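Local coordinates for protein aldehyde dehydrogenase (Staphylococcus aureus, PDB 6K10) that oxidises 4,4'-diaponeurosporen-4-al to 4,4'-diaponeurosporenoic acid with NAD+, a step in the synthesis of the carotenoid staphyloxanthin, at residues Gln13-Ser18 with Tyr112-Ile117; Gln25-Ile30 with Gly139-Ile144. The protein carries 1 engineered substitution. One frame throughout, in Å; residues are numbered along the deposited sequence.

In the fold
From the N terminus, helix 10-23 comes first and brings Gln13-Ser18; the loop that follows it carries Gln25-Ile30 and leads into helix 30-46. Contact 1 closes a loop of 93 residues when the chain returns along strand 104-118. Helix 126-138 then leads to strand 141-145, whose start closes the 108-residue loop of contact 2. The two closures cross, because their segments alternate along the chain. Strands 104-118 and 141-145 are parallel neighbours in one sheet, so an N-terminal helix and its trailing loop are tied to adjacent strands. The contacts, their centres about 10 Å apart, meet at Thr141, whose hydroxyl bonds with those of Ser18 and Thr114.

Contact 1: Gln13-Ser18 with Tyr112-Ile117; sequences QKFYDS and YGTVLI
Ser18 and Thr114 meet through a hydroxyl and a methyl: Ser18 OG lies 3.5 Å from Thr114 CG2, and Ser18 CB stands 3.9 Å from the same methyl. With OG anti to its own backbone N (chi1 -165°), the serine reaches from the helix toward the strand. Phe15, one turn earlier, adds its ring: CE1 comes within 4.1 Å of Thr114 CG2 in an oblique approach, so a single methyl takes up both helix side chains. The other branch of the threonine, OG1, sits 3.6 Å from Ser18 O. The torsion of Thr114 (chi1 -62°) thus turns CG2 to the side chains of Phe15 and Ser18, and OG1 to the backbone of Ser18. Helix 10-23 here packs on strand 104-118 at Thr114, where the strand resumes after Tyr112-Gly113, in the mixed beta sheet of the Rossmann-like NAD-binding domain of aldehyde dehydrogenases. The buried polar atoms are served from the neighbouring strand, where Thr141 OG1 hydrogen-bonds with both Ser18 OG and Thr114 OG1. Farther out, the ring of Phe15 meets that of Phe188 with planes at about 60°, and it also touches Leu186 and Pro187. On the strand, the N-H of Thr114 bonds to Asp189 OD2.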
loop_
_atom_site.group_PDB
_atom_site.type_symbol
_atom_site.label_atom_id
_atom_site.label_comp_id
_atom_site.label_asym_id
_atom_site.label_seq_id
_atom_site.Cartn_x
_atom_site.Cartn_y
_atom_site.Cartn_z
ATOM N N GLN A 13 -1.976 26.387 -10.524
ATOM C CA GLN A 13 -3.363 26.743 -10.811
ATOM C C GLN A 13 -4.137 25.542 -11.338
ATOM O O GLN A 13 -5.282 25.305 -10.934
ATOM C CB GLN A 13 -3.417 27.898 -11.811
ATOM C CG GLN A 13 -4.698 28.720 -11.751
ATOM N N LYS A 14 -3.525 24.768 -12.238
ATOM C CA LYS A 14 -4.178 23.565 -12.747
ATOM C C LYS A 14 -4.420 22.556 -11.633
ATOM O O LYS A 14 -5.455 21.879 -11.613
ATOM C CB LYS A 14 -3.339 22.947 -13.864
ATOM C CG LYS A 14 -3.414 23.711 -15.174
ATOM C CD LYS A 14 -2.354 23.247 -16.154
ATOM N N PHE A 15 -3.476 22.440 -10.697
ATOM C CA PHE A 15 -3.656 21.531 -9.570
ATOM C C PHE A 15 -4.859 21.934 -8.728
ATOM O O PHE A 15 -5.713 21.101 -8.402
ATOM C CB PHE A 15 -2.389 21.499 -8.715
ATOM C CG PHE A 15 -2.547 20.747 -7.421
ATOM C CD1 PHE A 15 -2.709 19.371 -7.417
ATOM C CD2 PHE A 15 -2.531 21.419 -6.210
ATOM C CE1 PHE A 15 -2.854 18.680 -6.229
ATOM C CE2 PHE A 15 -2.676 20.732 -5.019
ATOM C CZ PHE A 15 -2.837 19.361 -5.028
ATOM N N TYR A 16 -4.951 23.215 -8.375
ATOM C CA TYR A 16 -6.020 23.642 -7.480
ATOM C C TYR A 16 -7.371 23.674 -8.182
ATOM O O TYR A 16 -8.405 23.478 -7.533
ATOM C CB TYR A 16 -5.665 24.994 -6.865
ATOM C CG TYR A 16 -4.604 24.846 -5.803
ATOM C CD1 TYR A 16 -4.857 24.111 -4.655
ATOM C CD2 TYR A 16 -3.342 25.402 -5.962
ATOM C CE1 TYR A 16 -3.895 23.950 -3.684
ATOM C CE2 TYR A 16 -2.368 25.246 -4.992
ATOM C CZ TYR A 16 -2.654 24.518 -3.855
ATOM O OH TYR A 16 -1.695 24.355 -2.883
ATOM N N ASP A 17 -7.390 23.902 -9.498
ATOM C CA ASP A 17 -8.626 23.721 -10.252
ATOM C C ASP A 17 -9.089 22.274 -10.191
ATOM O O ASP A 17 -10.284 21.999 -10.022
ATOM C CB ASP A 17 -8.433 24.148 -11.708
ATOM C CG ASP A 17 -8.238 25.640 -11.862
ATOM O OD1 ASP A 17 -8.434 26.376 -10.873
ATOM O OD2 ASP A 17 -7.885 26.076 -12.979
ATOM N N SER A 18 -8.152 21.331 -10.330
ATOM C CA SER A 18 -8.498 19.916 -10.248
ATOM C C SER A 18 -9.060 19.567 -8.876
ATOM O O SER A 18 -10.056 18.841 -8.773
ATOM C CB SER A 18 -7.272 19.061 -10.562
ATOM O OG SER A 18 -7.644 17.723 -10.833
ATOM N N TYR A 112 -9.225 8.867 -3.458
ATOM C CA TYR A 112 -8.317 9.713 -2.692
ATOM C C TYR A 112 -8.577 11.189 -2.953
ATOM O O TYR A 112 -8.472 12.013 -2.039
ATOM C CB TYR A 112 -6.868 9.372 -3.041
ATOM C CG TYR A 112 -6.347 8.119 -2.387
ATOM C CD1 TYR A 112 -5.988 8.112 -1.047
ATOM C CD2 TYR A 112 -6.208 6.943 -3.111
ATOM C CE1 TYR A 112 -5.505 6.970 -0.445
ATOM C CE2 TYR A 112 -5.726 5.793 -2.517
ATOM C CZ TYR A 112 -5.377 5.813 -1.183
ATOM O OH TYR A 112 -4.895 4.675 -0.583
ATOM N N GLY A 113 -8.906 11.539 -4.194
ATOM C CA GLY A 113 -9.111 12.925 -4.562
ATOM C C GLY A 113 -8.460 13.280 -5.883
ATOM O O GLY A 113 -8.921 12.853 -6.946
ATOM N N THR A 114 -7.382 14.056 -5.825
ATOM C CA THR A 114 -6.645 14.498 -7.003
ATOM C C THR A 114 -5.291 13.800 -7.012
ATOM O O THR A 114 -4.518 13.932 -6.057
ATOM C CB THR A 114 -6.479 16.017 -6.995
ATOM O OG1 THR A 114 -7.772 16.637 -7.033
ATOM C CG2 THR A 114 -5.662 16.476 -8.194
ATOM N N VAL A 115 -5.007 13.058 -8.083
ATOM C CA VAL A 115 -3.843 12.184 -8.126
ATOM C C VAL A 115 -2.909 12.615 -9.250
ATOM O O VAL A 115 -3.298 13.303 -10.198
ATOM C CB VAL A 115 -4.239 10.700 -8.291
ATOM C CG1 VAL A 115 -5.268 10.306 -7.243
ATOM C CG2 VAL A 115 -4.770 10.436 -9.696
ATOM N N LEU A 116 -1.653 12.190 -9.128
ATOM C CA LEU A 116 -0.600 12.487 -10.087
ATOM C C LEU A 116 -0.110 11.189 -10.710
ATOM O O LEU A 116 0.146 10.212 -9.998
ATOM C CB LEU A 116 0.565 13.218 -9.412
ATOM C CG LEU A 116 1.802 13.496 -10.269
ATOM C CD1 LEU A 116 1.449 14.323 -11.501
ATOM C CD2 LEU A 116 2.883 14.178 -9.446
ATOM N N ILE A 117 0.024 11.181 -12.035
ATOM C CA ILE A 117 0.511 10.024 -12.777
ATOM C C ILE A 117 1.710 10.464 -13.603
ATOM O O ILE A 117 1.593 11.358 -14.451
ATOM C CB ILE A 117 -0.582 9.420 -13.674
ATOM C CG1 ILE A 117 -1.726 8.873 -12.818
ATOM C CG2 ILE A 117 -0.003 8.327 -14.558
ATOM C CD1 ILE A 117 -2.927 8.426 -13.616
#

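Contact 2: Gln25-Ile30 with Gly139-Ile144; sequences QQTKDI and GNTAII
Thr27 OG1 donates a hydrogen bond of 2.7 Å to Gly139 O, the polar link between the loop Gln25-Ile30 and the chain entering strand 141-145. The approach is bent, with a C=O...OG1 angle of 133°, and the donor stands well above the carbonyl plane (47°). Chi1 of 70° tucks OG1 between the backbone N and the carbonyl carbon of Thr27, leaving CG2 beside the N. That methyl makes the apolar part of the contact: Thr27 CG2 lies 3.9 Å from Thr141 CG2, the two side chains crossing at about a right angle. The side chains of Phe22, on helix 10-23, and Tyr169 also touch both threonines. Gly139 follows helix 126-138 and closes it with a Schellman motif, its positive phi turning the chain from the helix into a parallel strand of the mixed beta sheet in the Rossmann-like NAD-binding domain. Beyond it, Asn140 points away from the loop and bonds through OD1 to Gly113 N and through ND2 to Ala135 O and Phe431 O. Polar bonds also shape the loop itself. Lys28 NZ reaches back along an extended chain to Gln25 OE1 at 2.7 Å, a little tilted from the amide carbonyl plane. It also bonds to Asn388 O of the second subunit, while Asp29, the N-cap of helix 30-46, accepts from Phe32 N through OD2.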
loop_
_atom_site.group_PDB
_atom_site.type_symbol
_atom_site.label_atom_id
_atom_site.label_comp_id
_atom_site.label_asym_id
_atom_site.label_seq_id
_atom_site.Cartn_x
_atom_site.Cartn_y
_atom_site.Cartn_z
ATOM N N GLN A 25 -17.970 16.821 -5.828
ATOM C CA GLN A 25 -18.468 15.462 -5.606
ATOM C C GLN A 25 -18.914 14.770 -6.888
ATOM O O GLN A 25 -19.418 13.642 -6.820
ATOM C CB GLN A 25 -19.628 15.412 -4.597
ATOM C CG GLN A 25 -19.381 16.186 -3.312
ATOM C CD GLN A 25 -18.270 15.587 -2.478
ATOM O OE1 GLN A 25 -18.347 14.431 -2.062
ATOM N NE2 GLN A 25 -17.224 16.370 -2.233
ATOM N N GLN A 26 -18.733 15.391 -8.056
ATOM C CA GLN A 26 -19.270 14.822 -9.287
ATOM C C GLN A 26 -18.544 13.544 -9.701
ATOM O O GLN A 26 -19.165 12.644 -10.277
ATOM C CB GLN A 26 -19.212 15.866 -10.405
ATOM C CG GLN A 26 -19.379 15.318 -11.816
ATOM C CD GLN A 26 -20.801 14.877 -12.134
ATOM O OE1 GLN A 26 -21.339 13.959 -11.513
ATOM N NE2 GLN A 26 -21.408 15.525 -13.121
ATOM N N THR A 27 -17.245 13.435 -9.412
ATOM C CA THR A 27 -16.502 12.244 -9.811
ATOM C C THR A 27 -16.836 11.022 -8.964
ATOM O O THR A 27 -16.489 9.905 -9.361
ATOM C CB THR A 27 -14.993 12.506 -9.754
ATOM O OG1 THR A 27 -14.570 12.622 -8.390
ATOM C CG2 THR A 27 -14.646 13.786 -10.496
ATOM N N LYS A 28 -17.497 11.198 -7.820
ATOM C CA LYS A 28 -17.869 10.055 -6.995
ATOM C C LYS A 28 -19.051 9.285 -7.564
ATOM O O LYS A 28 -19.226 8.108 -7.227
ATOM C CB LYS A 28 -18.182 10.512 -5.569
ATOM C CG LYS A 28 -16.989 11.114 -4.844
ATOM C CD LYS A 28 -17.297 11.370 -3.379
ATOM C CE LYS A 28 -16.132 12.055 -2.685
ATOM N NZ LYS A 28 -16.507 12.555 -1.334
ATOM N N ASP A 29 -19.856 9.912 -8.418
ATOM C CA ASP A 29 -20.996 9.227 -9.010
ATOM C C ASP A 29 -20.516 8.137 -9.959
ATOM O O ASP A 29 -19.675 8.379 -10.830
ATOM C CB ASP A 29 -21.892 10.216 -9.750
ATOM C CG ASP A 29 -23.104 9.548 -10.373
ATOM O OD1 ASP A 29 -24.123 9.385 -9.671
ATOM O OD2 ASP A 29 -23.033 9.185 -11.566
ATOM N N ILE A 30 -21.069 6.935 -9.791
ATOM C CA ILE A 30 -20.613 5.778 -10.556
ATOM C C ILE A 30 -20.914 5.954 -12.040
ATOM O O ILE A 30 -20.075 5.649 -12.898
ATOM C CB ILE A 30 -21.252 4.496 -9.988
ATOM C CG1 ILE A 30 -20.704 4.200 -8.588
ATOM C CG2 ILE A 30 -21.040 3.321 -10.920
ATOM C CD1 ILE A 30 -19.206 4.385 -8.459
ATOM N N GLY A 139 -12.741 7.076 -9.073
ATOM C CA GLY A 139 -13.445 8.308 -8.784
ATOM C C GLY A 139 -12.580 9.516 -8.517
ATOM O O GLY A 139 -13.023 10.440 -7.826
ATOM N N ASN A 140 -11.364 9.547 -9.046
ATOM C CA ASN A 140 -10.435 10.638 -8.798
ATOM C C ASN A 140 -10.441 11.627 -9.959
ATOM O O ASN A 140 -10.952 11.352 -11.047
ATOM C CB ASN A 140 -9.021 10.092 -8.584
ATOM C CG ASN A 140 -8.940 9.116 -7.429
ATOM O OD1 ASN A 140 -8.710 9.507 -6.285
ATOM N ND2 ASN A 140 -9.135 7.835 -7.722
ATOM N N THR A 141 -9.876 12.802 -9.705
ATOM C CA THR A 141 -9.372 13.662 -10.763
ATOM C C THR A 141 -7.882 13.386 -10.917
ATOM O O THR A 141 -7.249 12.799 -10.035
ATOM C CB THR A 141 -9.615 15.144 -10.458
ATOM O OG1 THR A 141 -8.791 15.551 -9.359
ATOM C CG2 THR A 141 -11.075 15.388 -10.109
ATOM N N ALA A 142 -7.319 13.799 -12.050
ATOM C CA ALA A 142 -5.962 13.372 -12.354
ATOM C C ALA A 142 -5.203 14.442 -13.122
ATOM O O ALA A 142 -5.772 15.179 -13.932
ATOM C CB ALA A 142 -5.958 12.066 -13.155
ATOM N N ILE A 143 -3.902 14.503 -12.854
ATOM C CA ILE A 143 -2.947 15.287 -13.623
ATOM C C ILE A 143 -1.874 14.328 -14.120
ATOM O O ILE A 143 -1.328 13.542 -13.336
ATOM C CB ILE A 143 -2.332 16.424 -12.786
ATOM C CG1 ILE A 143 -3.394 17.478 -12.470
ATOM C CG2 ILE A 143 -1.157 17.054 -13.511
ATOM C CD1 ILE A 143 -2.907 18.574 -11.555
ATOM N N ILE A 144 -1.586 14.383 -15.415
ATOM C CA ILE A 144 -0.682 13.445 -16.069
ATOM C C ILE A 144 0.569 14.194 -16.499
ATOM O O ILE A 144 0.480 15.282 -17.080
ATOM C CB ILE A 144 -1.351 12.767 -17.278
ATOM C CG1 ILE A 144 -2.629 12.043 -16.852
ATOM C CG2 ILE A 144 -0.388 11.803 -17.954
ATOM C CD1 ILE A 144 -3.560 11.738 -18.007
#